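Local coordinates for actin-binding protein, cofilin/tropomyosin family protein, putative (PDB 4LIZ), which binds actin filaments and stabilises them, and may help maintain F-actin during phagocytosis and pseudopod formation, at residues Gly11-Val16 with Phe62-Thr67; Val24-Phe29 with Glu49-Ala54; Lys78-Ser83 with Ile114-Thr119. All coordinates share one frame; numbering follows the deposited sequence. Where two conformers were deposited one is given.

Contact 1. Residues Gly11-Val16 with Phe62-Thr67; sequences GPVAEV and FAYYRT. With NA (sodium ion), chain C.
Val13 and Val16, one turn apart on helix 10-17, both rest against the same corner of the Tyr64 ring. CG1 of Val13 comes to 3.8 Å from Tyr64 CE2, its side chain crossing that of the tyrosine at about a right angle. Val16 meets the ring obliquely: its CG1 lies 3.8 Å from the same Tyr64 CE2, and its CB also touches the CD2-CE2 bond. The ring is sent up to the helix because CG stands anti to the backbone N of Tyr64 (chi1 -176°), and its hydroxyl carries on past the valines to bond Asn111 O.

Two residues along the strand, Arg66 rises from the same side. Its CB passes 4.1 Å from Val16 CG1, then the chain bends at chi3 (-74°) and brings NH1 within 2.9 Å of Val16 O. This hydrogen bond is nearly straight, 163° at the hydrogen, and the oxygen lies in the guanidinium plane. NH1 also makes a weak bond to Ile17 O, while NH2 forms a salt bridge with Asp19, so the guanidinium is gripped edge-on at the C-terminal end of the helix and its rotation is fixed. Two positive centres gather there: Glu15 O, one residue before the bonded carbonyl, binds the sodium ion at 2.3 Å, together with the carbonyls of Asp18, Asn21, Val24 and a water.

Helix and strand run almost parallel, their axes 8.7 Å apart. This is the ADF-homology fold, in which the first helix lies over a face of the central mixed sheet.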
loop_
_atom_site.group_PDB
_atom_site.type_symbol
_atom_site.label_atom_id
_atom_site.label_comp_id
_atom_site.label_asym_id
_atom_site.label_seq_id
_atom_site.Cartn_x
_atom_site.Cartn_y
_atom_site.Cartn_z
ATOM N N GLY A 11 -12.391 -5.136 1.320
ATOM C CA GLY A 11 -12.386 -6.056 2.453
ATOM C C GLY A 11 -11.139 -6.050 3.315
ATOM O O GLY A 11 -11.120 -5.807 4.524
ATOM N N PRO A 12 -9.991 -6.311 2.612
ATOM C CA PRO A 12 -8.789 -6.277 3.375
ATOM C C PRO A 12 -8.391 -4.912 3.928
ATOM O O PRO A 12 -7.747 -4.838 4.950
ATOM C CB PRO A 12 -7.707 -6.771 2.350
ATOM C CG PRO A 12 -8.480 -7.519 1.369
ATOM C CD PRO A 12 -9.835 -6.888 1.258
ATOM N N VAL A 13 -8.721 -3.827 3.248
ATOM C CA VAL A 13 -8.497 -2.477 3.753
ATOM C C VAL A 13 -9.239 -2.271 5.115
ATOM O O VAL A 13 -8.650 -1.827 6.040
ATOM C CB VAL A 13 -8.926 -1.462 2.631
ATOM C CG1 VAL A 13 -8.998 -0.039 3.218
ATOM C CG2 VAL A 13 -7.933 -1.529 1.465
ATOM N N ALA A 14 -10.480 -2.729 5.108
ATOM C CA ALA A 14 -11.237 -2.642 6.344
ATOM C C ALA A 14 -10.593 -3.480 7.486
ATOM O O ALA A 14 -10.575 -3.104 8.649
ATOM C CB ALA A 14 -12.647 -3.118 6.135
ATOM N N GLU A 15 -10.045 -4.663 7.089
ATOM C CA GLU A 15 -9.346 -5.502 8.046
ATOM C C GLU A 15 -8.151 -4.786 8.698
ATOM O O GLU A 15 -7.865 -4.884 9.870
ATOM C CB GLU A 15 -8.962 -6.837 7.454
ATOM C CG GLU A 15 -10.135 -7.701 7.035
ATOM C CD GLU A 15 -9.666 -9.047 6.644
ATOM O OE1 GLU A 15 -9.289 -9.285 5.504
ATOM O OE2 GLU A 15 -9.715 -9.942 7.510
ATOM N N VAL A 16 -7.331 -4.127 7.816
ATOM C CA VAL A 16 -6.204 -3.355 8.339
ATOM C C VAL A 16 -6.638 -2.256 9.299
ATOM O O VAL A 16 -6.088 -2.197 10.375
ATOM C CB VAL A 16 -5.367 -2.804 7.144
ATOM C CG1 VAL A 16 -4.367 -1.793 7.672
ATOM C CG2 VAL A 16 -4.691 -3.838 6.294
ATOM N N PHE A 62 0.248 -2.643 -5.060
ATOM C CA PHE A 62 -0.105 -1.667 -4.097
ATOM C C PHE A 62 -0.002 -2.202 -2.706
ATOM O O PHE A 62 -0.176 -3.432 -2.581
ATOM C CB PHE A 62 -1.529 -1.124 -4.309
ATOM C CG PHE A 62 -1.738 -0.489 -5.686
ATOM C CD1 PHE A 62 -2.226 -1.206 -6.742
ATOM C CD2 PHE A 62 -1.476 0.851 -5.818
ATOM C CE1 PHE A 62 -2.344 -0.630 -8.046
ATOM C CE2 PHE A 62 -1.686 1.428 -7.052
ATOM C CZ PHE A 62 -2.096 0.715 -8.096
ATOM N N ALA A 63 0.227 -1.458 -1.709
ATOM C CA ALA A 63 0.277 -1.937 -0.381
ATOM C C ALA A 63 -0.337 -0.968 0.546
ATOM O O ALA A 63 -0.361 0.275 0.366
ATOM C CB ALA A 63 1.700 -2.326 0.064
ATOM N N TYR A 64 -0.831 -1.442 1.693
ATOM C CA TYR A 64 -1.470 -0.674 2.698
ATOM C C TYR A 64 -1.236 -1.283 4.070
ATOM O O TYR A 64 -1.490 -2.475 4.214
ATOM C CB TYR A 64 -2.997 -0.598 2.386
ATOM C CG TYR A 64 -3.788 0.276 3.327
ATOM C CD1 TYR A 64 -3.634 1.633 3.386
ATOM C CD2 TYR A 64 -4.784 -0.308 4.106
ATOM C CE1 TYR A 64 -4.426 2.437 4.189
ATOM C CE2 TYR A 64 -5.622 0.489 4.928
ATOM C CZ TYR A 64 -5.419 1.849 4.955
ATOM O OH TYR A 64 -6.287 2.717 5.688
ATOM N N TYR A 65 -0.714 -0.543 5.024
ATOM C CA TYR A 65 -0.446 -1.075 6.346
ATOM C C TYR A 65 -0.638 -0.037 7.454
ATOM O O TYR A 65 -0.622 1.122 7.223
ATOM C CB TYR A 65 0.961 -1.721 6.438
ATOM C CG TYR A 65 2.151 -0.793 6.386
ATOM C CD1 TYR A 65 2.735 -0.326 7.518
ATOM C CD2 TYR A 65 2.673 -0.408 5.184
ATOM C CE1 TYR A 65 3.814 0.516 7.462
ATOM C CE2 TYR A 65 3.768 0.415 5.116
ATOM C CZ TYR A 65 4.317 0.875 6.266
ATOM O OH TYR A 65 5.375 1.713 6.254
ATOM N N ARG A 66 -0.798 -0.563 8.658
ATOM C CA ARG A 66 -0.956 0.243 9.839
ATOM C C ARG A 66 0.330 0.249 10.623
ATOM O O ARG A 66 1.066 -0.684 10.611
ATOM C CB ARG A 66 -2.100 -0.212 10.736
ATOM C CG ARG A 66 -1.917 -1.553 11.360
ATOM C CD ARG A 66 -3.182 -1.975 12.068
ATOM N NE ARG A 66 -3.421 -1.283 13.307
ATOM C CZ ARG A 66 -4.599 -0.842 13.728
ATOM N NH1 ARG A 66 -5.674 -0.958 12.991
ATOM N NH2 ARG A 66 -4.668 -0.281 14.909
ATOM N N THR A 67 0.574 1.380 11.258
ATOM C CA THR A 67 1.743 1.601 12.072
ATOM C C THR A 67 1.392 2.558 13.228
ATOM O O THR A 67 0.348 3.003 13.301
ATOM C CB THR A 67 2.960 2.055 11.230
ATOM O OG1 THR A 67 4.147 1.993 12.009
ATOM C CG2 THR A 67 2.791 3.416 10.740
HETATM NA NA NA C . -6.481 -4.856 11.713
HETATM O O HOH W 1 -5.238 -4.096 13.578
#

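Contact 2. Residues Val24-Phe29 with Glu49-Ala54; sequences VEFVVF and EEVKAA. With NA (sodium ion), chain C.
The sheet of the ADF-homology fold has helices on both faces, and helix 48-54 covers one of them by setting Glu50, Val51 and Ala54 on Phe26 and Val28 of strand 26-32. Glu50 uses its CB, which sits over a face of the Phe26 ring in a CH-pi contact, 3.9 Å from the centroid; the nearest ring atom is Phe26 CE1, at 3.7 Å. Beyond CB the glutamate bends at chi2 (72°), so that its carboxylate turns off and OE1 accepts a hydrogen bond from Gly47 N at the start of the helix. Val51 slides past the phenylalanine in the opposite direction, with its CG2 3.8 Å from Phe26 CD2. Farther along, Val28 CG2 fits between turns of the helix, 4.0 Å from Val51 CA and 3.9 Å from Ala54 CB.

Strand and helix run nearly parallel, at a crossing angle of -17°. At the start of the strand Glu25 and Phe26 together face Gly44 in a classic beta bulge, and Val24 O binds the sodium ion at 2.4 Å on the far side of the strand from the helix.

Across the interface everything that touches is carbon, so the helix is held to the strand by shape and by dispersion, and the one acidic residue involved contributes its aliphatic part while its charge stays with the helix backbone.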
loop_
_atom_site.group_PDB
_atom_site.type_symbol
_atom_site.label_atom_id
_atom_site.label_comp_id
_atom_site.label_asym_id
_atom_site.label_seq_id
_atom_site.Cartn_x
_atom_site.Cartn_y
_atom_site.Cartn_z
ATOM N N VAL A 24 -4.824 -8.908 10.970
ATOM C CA VAL A 24 -4.506 -8.269 9.686
ATOM C C VAL A 24 -4.057 -6.855 9.979
ATOM O O VAL A 24 -4.793 -5.995 10.413
ATOM C CB VAL A 24 -5.694 -8.236 8.713
ATOM C CG1 VAL A 24 -5.363 -7.500 7.428
ATOM C CG2 VAL A 24 -6.227 -9.654 8.400
ATOM N N GLU A 25 -2.793 -6.566 9.645
ATOM C CA GLU A 25 -2.132 -5.269 9.860
ATOM C C GLU A 25 -1.591 -4.732 8.500
ATOM O O GLU A 25 -1.241 -3.558 8.449
ATOM C CB GLU A 25 -1.011 -5.422 10.858
ATOM C CG GLU A 25 -1.563 -5.842 12.239
ATOM C CD GLU A 25 -0.429 -6.103 13.176
ATOM O OE1 GLU A 25 0.636 -6.612 12.835
ATOM O OE2 GLU A 25 -0.676 -5.846 14.419
ATOM N N PHE A 26 -1.424 -5.541 7.499
ATOM C CA PHE A 26 -1.007 -5.121 6.158
ATOM C C PHE A 26 -1.643 -5.924 5.095
ATOM O O PHE A 26 -2.046 -7.093 5.310
ATOM C CB PHE A 26 0.566 -5.273 6.030
ATOM C CG PHE A 26 1.059 -6.639 5.667
ATOM C CD1 PHE A 26 1.260 -7.546 6.664
ATOM C CD2 PHE A 26 1.262 -7.035 4.389
ATOM C CE1 PHE A 26 1.663 -8.840 6.358
ATOM C CE2 PHE A 26 1.666 -8.289 4.047
ATOM C CZ PHE A 26 1.792 -9.228 5.075
ATOM N N VAL A 27 -1.720 -5.382 3.880
ATOM C CA VAL A 27 -2.087 -6.064 2.695
ATOM C C VAL A 27 -1.293 -5.609 1.508
ATOM O O VAL A 27 -0.942 -4.396 1.479
ATOM C CB VAL A 27 -3.600 -6.020 2.402
ATOM C CG1 VAL A 27 -4.073 -4.553 2.281
ATOM C CG2 VAL A 27 -4.046 -6.812 1.198
ATOM N N VAL A 28 -0.937 -6.529 0.639
ATOM C CA VAL A 28 -0.303 -6.232 -0.662
ATOM C C VAL A 28 -1.182 -6.747 -1.735
ATOM O O VAL A 28 -1.580 -7.936 -1.676
ATOM C CB VAL A 28 1.124 -6.797 -0.722
ATOM C CG1 VAL A 28 1.749 -6.505 -2.094
ATOM C CG2 VAL A 28 1.996 -6.288 0.379
ATOM N N PHE A 29 -1.531 -5.914 -2.741
ATOM C CA PHE A 29 -2.282 -6.286 -3.865
ATOM C C PHE A 29 -1.456 -6.396 -5.120
ATOM O O PHE A 29 -0.554 -5.549 -5.351
ATOM C CB PHE A 29 -3.398 -5.245 -4.188
ATOM C CG PHE A 29 -4.386 -4.999 -3.052
ATOM C CD1 PHE A 29 -5.405 -5.949 -2.839
ATOM C CD2 PHE A 29 -4.307 -3.916 -2.201
ATOM C CE1 PHE A 29 -6.297 -5.721 -1.816
ATOM C CE2 PHE A 29 -5.252 -3.747 -1.187
ATOM C CZ PHE A 29 -6.219 -4.675 -1.009
ATOM N N GLU A 49 8.308 -4.231 6.760
ATOM C CA GLU A 49 9.170 -5.292 6.318
ATOM C C GLU A 49 8.421 -6.424 5.592
ATOM O O GLU A 49 8.867 -6.966 4.656
ATOM C CB GLU A 49 10.199 -5.733 7.398
ATOM C CG GLU A 49 10.938 -4.498 8.009
ATOM C CD GLU A 49 11.675 -3.523 7.001
ATOM O OE1 GLU A 49 12.204 -3.925 5.954
ATOM O OE2 GLU A 49 11.662 -2.288 7.284
ATOM N N GLU A 50 7.261 -6.755 6.121
ATOM C CA GLU A 50 6.415 -7.757 5.503
ATOM C C GLU A 50 5.901 -7.337 4.105
ATOM O O GLU A 50 5.855 -8.099 3.195
ATOM C CB GLU A 50 5.248 -8.098 6.411
ATOM C CG GLU A 50 5.603 -8.954 7.607
ATOM C CD GLU A 50 6.398 -8.241 8.694
ATOM O OE1 GLU A 50 6.334 -7.054 8.877
ATOM O OE2 GLU A 50 7.126 -8.924 9.400
ATOM N N VAL A 51 5.548 -6.075 3.993
ATOM C CA VAL A 51 5.166 -5.548 2.718
ATOM C C VAL A 51 6.336 -5.649 1.734
ATOM O O VAL A 51 6.188 -6.091 0.663
ATOM C CB VAL A 51 4.738 -4.060 2.901
ATOM C CG1 VAL A 51 4.721 -3.260 1.605
ATOM C CG2 VAL A 51 3.410 -3.951 3.616
ATOM N N LYS A 52 7.510 -5.246 2.190
ATOM C CA LYS A 52 8.664 -5.204 1.309
ATOM C C LYS A 52 8.980 -6.599 0.821
ATOM O O LYS A 52 9.286 -6.758 -0.293
ATOM C CB LYS A 52 9.871 -4.541 1.979
ATOM C CG LYS A 52 9.787 -3.032 2.046
ATOM C CD LYS A 52 10.862 -2.413 2.916
ATOM C CE LYS A 52 12.224 -2.490 2.274
ATOM N NZ LYS A 52 13.147 -1.808 3.205
ATOM N N ALA A 53 8.847 -7.587 1.697
ATOM C CA ALA A 53 9.068 -8.932 1.271
ATOM C C ALA A 53 8.215 -9.475 0.185
ATOM O O ALA A 53 8.552 -10.385 -0.566
ATOM C CB ALA A 53 8.967 -9.856 2.496
ATOM N N ALA A 54 7.007 -8.901 0.077
ATOM C CA ALA A 54 6.044 -9.240 -0.924
ATOM C C ALA A 54 6.106 -8.465 -2.251
ATOM O O ALA A 54 5.451 -8.886 -3.208
ATOM C CB ALA A 54 4.595 -9.135 -0.352
HETATM NA NA NA C . -6.481 -4.856 11.713
HETATM O O HOH W 1 -5.238 -4.096 13.578
#

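Contact 3. Residues Lys78-Ser83 with Ile114-Thr119; sequences KFVFIS and IELHAT
Ser83 OG is held from two directions: His117 ND1 lies 2.8 Å from it and water 2 likewise bonds to Ser83 OG at 2.8 Å. The serine oxygen approaches the edge of the imidazole, near the ring plane. The water passes the link on, giving a hydrogen bond to Glu115 OE2 at 2.7 Å, so one chain of bonds ties Ser83 to two residues of the neighbouring strand. The other carboxylate oxygen, Glu115 OE1, pairs with Lys106 in a salt bridge. CG of Glu115 stands anti to its own backbone N (chi1 169°), which lays the extended acid beside Phe81, both pointing the same way, with Glu115 CG 3.8 Å from Phe81 CD2.

Underneath, the backbones form a parallel ladder. Phe81 N donates to Ile114 O at 3.0 Å and Phe81 O accepts from Leu116 N; Ser83 repeats the pattern, its N bonding Leu116 O and its O taking Ala118 N at 2.9 Å. Parallel neighbours need a crossover, and helix 92-108 supplies it: this is a beta-alpha-beta unit, with Phe81, Ser83 and Glu115 on the face the helix covers. In ADF proteins the corresponding long helix is a main part of the actin-binding surface.

Val80, Ile82, Ile114 and Leu116 occupy the opposite face. Val80 and Ile114 lie side by side, CG2 of the valine 3.9 Å from Ile114 CG1. Leu116 CD1 spans two residues, reaching Val80 CG1 at 3.9 Å and also touching Ile82 CG1, while Ile129 of helix 126-137 packs on Ile114 and Leu116.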
loop_
_atom_site.group_PDB
_atom_site.type_symbol
_atom_site.label_atom_id
_atom_site.label_comp_id
_atom_site.label_asym_id
_atom_site.label_seq_id
_atom_site.Cartn_x
_atom_site.Cartn_y
_atom_site.Cartn_z
ATOM N N LYS A 78 -1.486 5.056 12.475
ATOM C CA LYS A 78 -1.332 5.760 11.230
ATOM C C LYS A 78 -1.338 4.698 10.125
ATOM O O LYS A 78 -0.982 3.554 10.331
ATOM C CB LYS A 78 0.051 6.417 11.161
ATOM C CG LYS A 78 0.217 7.469 12.283
ATOM C CD LYS A 78 -0.549 8.712 12.012
ATOM C CE LYS A 78 -0.184 9.778 13.078
ATOM N NZ LYS A 78 -0.875 11.056 12.787
ATOM N N PHE A 79 -1.814 5.099 8.943
ATOM C CA PHE A 79 -1.924 4.213 7.812
ATOM C C PHE A 79 -1.049 4.685 6.686
ATOM O O PHE A 79 -1.002 5.895 6.373
ATOM C CB PHE A 79 -3.355 4.113 7.360
ATOM C CG PHE A 79 -4.279 3.595 8.426
ATOM C CD1 PHE A 79 -4.225 2.287 8.882
ATOM C CD2 PHE A 79 -5.189 4.466 9.029
ATOM C CE1 PHE A 79 -5.030 1.870 9.905
ATOM C CE2 PHE A 79 -5.984 4.026 10.072
ATOM C CZ PHE A 79 -5.904 2.739 10.495
ATOM N N VAL A 80 -0.333 3.774 6.071
ATOM C CA VAL A 80 0.631 4.028 4.973
ATOM C C VAL A 80 0.081 3.381 3.729
ATOM O O VAL A 80 -0.190 2.179 3.699
ATOM C CB VAL A 80 2.011 3.499 5.327
ATOM C CG1 VAL A 80 2.977 3.752 4.173
ATOM C CG2 VAL A 80 2.570 4.127 6.630
ATOM N N PHE A 81 0.012 4.121 2.600
ATOM C CA PHE A 81 -0.360 3.677 1.278
ATOM C C PHE A 81 0.838 3.713 0.389
ATOM O O PHE A 81 1.467 4.762 0.244
ATOM C CB PHE A 81 -1.543 4.448 0.685
ATOM C CG PHE A 81 -1.801 4.161 -0.736
ATOM C CD1 PHE A 81 -2.202 2.918 -1.202
ATOM C CD2 PHE A 81 -1.672 5.158 -1.715
ATOM C CE1 PHE A 81 -2.476 2.629 -2.543
ATOM C CE2 PHE A 81 -1.903 4.893 -3.022
ATOM C CZ PHE A 81 -2.332 3.648 -3.459
ATOM N N ILE A 82 1.197 2.635 -0.267
ATOM C CA ILE A 82 2.320 2.556 -1.194
ATOM C C ILE A 82 1.820 2.099 -2.511
ATOM O O ILE A 82 1.083 1.088 -2.693
ATOM C CB ILE A 82 3.363 1.524 -0.712
ATOM C CG1 ILE A 82 3.998 2.046 0.561
ATOM C CG2 ILE A 82 4.331 1.185 -1.805
ATOM C CD1 ILE A 82 4.689 0.986 1.395
ATOM N N SER A 83 2.209 2.773 -3.623
ATOM C CA SER A 83 2.175 2.264 -4.985
ATOM C C SER A 83 3.564 1.778 -5.410
ATOM O O SER A 83 4.549 2.424 -5.064
ATOM C CB SER A 83 1.554 3.287 -5.960
ATOM O OG SER A 83 2.367 4.435 -6.016
ATOM N N ILE A 114 0.142 8.874 4.825
ATOM C CA ILE A 114 1.172 9.114 3.913
ATOM C C ILE A 114 0.961 8.246 2.706
ATOM O O ILE A 114 0.423 7.106 2.769
ATOM C CB ILE A 114 2.548 8.963 4.405
ATOM C CG1 ILE A 114 2.804 7.599 4.911
ATOM C CG2 ILE A 114 2.917 9.982 5.531
ATOM C CD1 ILE A 114 4.289 7.323 5.055
ATOM N N GLU A 115 1.345 8.724 1.521
ATOM C CA GLU A 115 1.364 8.034 0.275
ATOM C C GLU A 115 2.753 8.069 -0.309
ATOM O O GLU A 115 3.411 9.151 -0.311
ATOM C CB GLU A 115 0.410 8.709 -0.752
ATOM C CG GLU A 115 0.582 8.196 -2.145
ATOM C CD GLU A 115 -0.413 8.751 -3.180
ATOM O OE1 GLU A 115 -1.245 9.628 -2.765
ATOM O OE2 GLU A 115 -0.321 8.292 -4.320
ATOM N N LEU A 116 3.266 6.940 -0.741
ATOM C CA LEU A 116 4.604 6.796 -1.297
ATOM C C LEU A 116 4.508 6.074 -2.598
ATOM O O LEU A 116 3.766 5.051 -2.737
ATOM C CB LEU A 116 5.533 5.984 -0.411
ATOM C CG LEU A 116 5.528 6.441 1.052
ATOM C CD1 LEU A 116 5.809 5.367 2.115
ATOM C CD2 LEU A 116 6.328 7.697 1.088
ATOM N N HIS A 117 5.228 6.476 -3.626
ATOM C CA HIS A 117 5.409 5.739 -4.784
ATOM C C HIS A 117 6.861 5.178 -4.814
ATOM O O HIS A 117 7.846 5.979 -4.661
ATOM C CB HIS A 117 5.207 6.568 -6.100
ATOM C CG HIS A 117 5.358 5.780 -7.337
ATOM N ND1 HIS A 117 4.557 4.718 -7.695
ATOM C CD2 HIS A 117 6.322 5.809 -8.288
ATOM C CE1 HIS A 117 4.955 4.176 -8.802
ATOM N NE2 HIS A 117 6.043 4.834 -9.183
ATOM N N ALA A 118 7.040 3.917 -5.064
ATOM C CA ALA A 118 8.355 3.302 -4.993
ATOM C C ALA A 118 8.561 2.435 -6.210
ATOM O O ALA A 118 7.676 1.811 -6.785
ATOM C CB ALA A 118 8.434 2.403 -3.725
ATOM N N THR A 119 9.824 2.401 -6.640
ATOM C CA THR A 119 10.252 1.568 -7.734
ATOM C C THR A 119 11.394 0.615 -7.315
ATOM O O THR A 119 11.688 -0.281 -8.007
ATOM C CB THR A 119 10.691 2.398 -8.982
ATOM O OG1 THR A 119 11.873 3.119 -8.672
ATOM C CG2 THR A 119 9.561 3.355 -9.420
HETATM O O HOH W 2 1.878 7.171 -5.403
#

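How the contacts relate
All three contacts are built on one mixed sheet, with strand 60-69 in its middle. Contacts 1 and 2, about 9 Å apart between centres, join where Phe62 O bonds Phe29 N at 2.8 Å, and they place helices on opposite faces of the sheet. The sodium ion and its water belong to both, and so join the end of helix 10-17 to the lead-in to strand 26-32. On the other flank, contact 3 lies about 11 Å from contact 1 by centres, and Thr67 N bonds Lys78 O at 2.8 Å; between these strands the chain turns through the F-loop, Asp71-Arg76, probably important for stable actin binding. Contacts 2 and 3 meet through Val51 CG1 and Ile82 CD1, 4.3 Å apart.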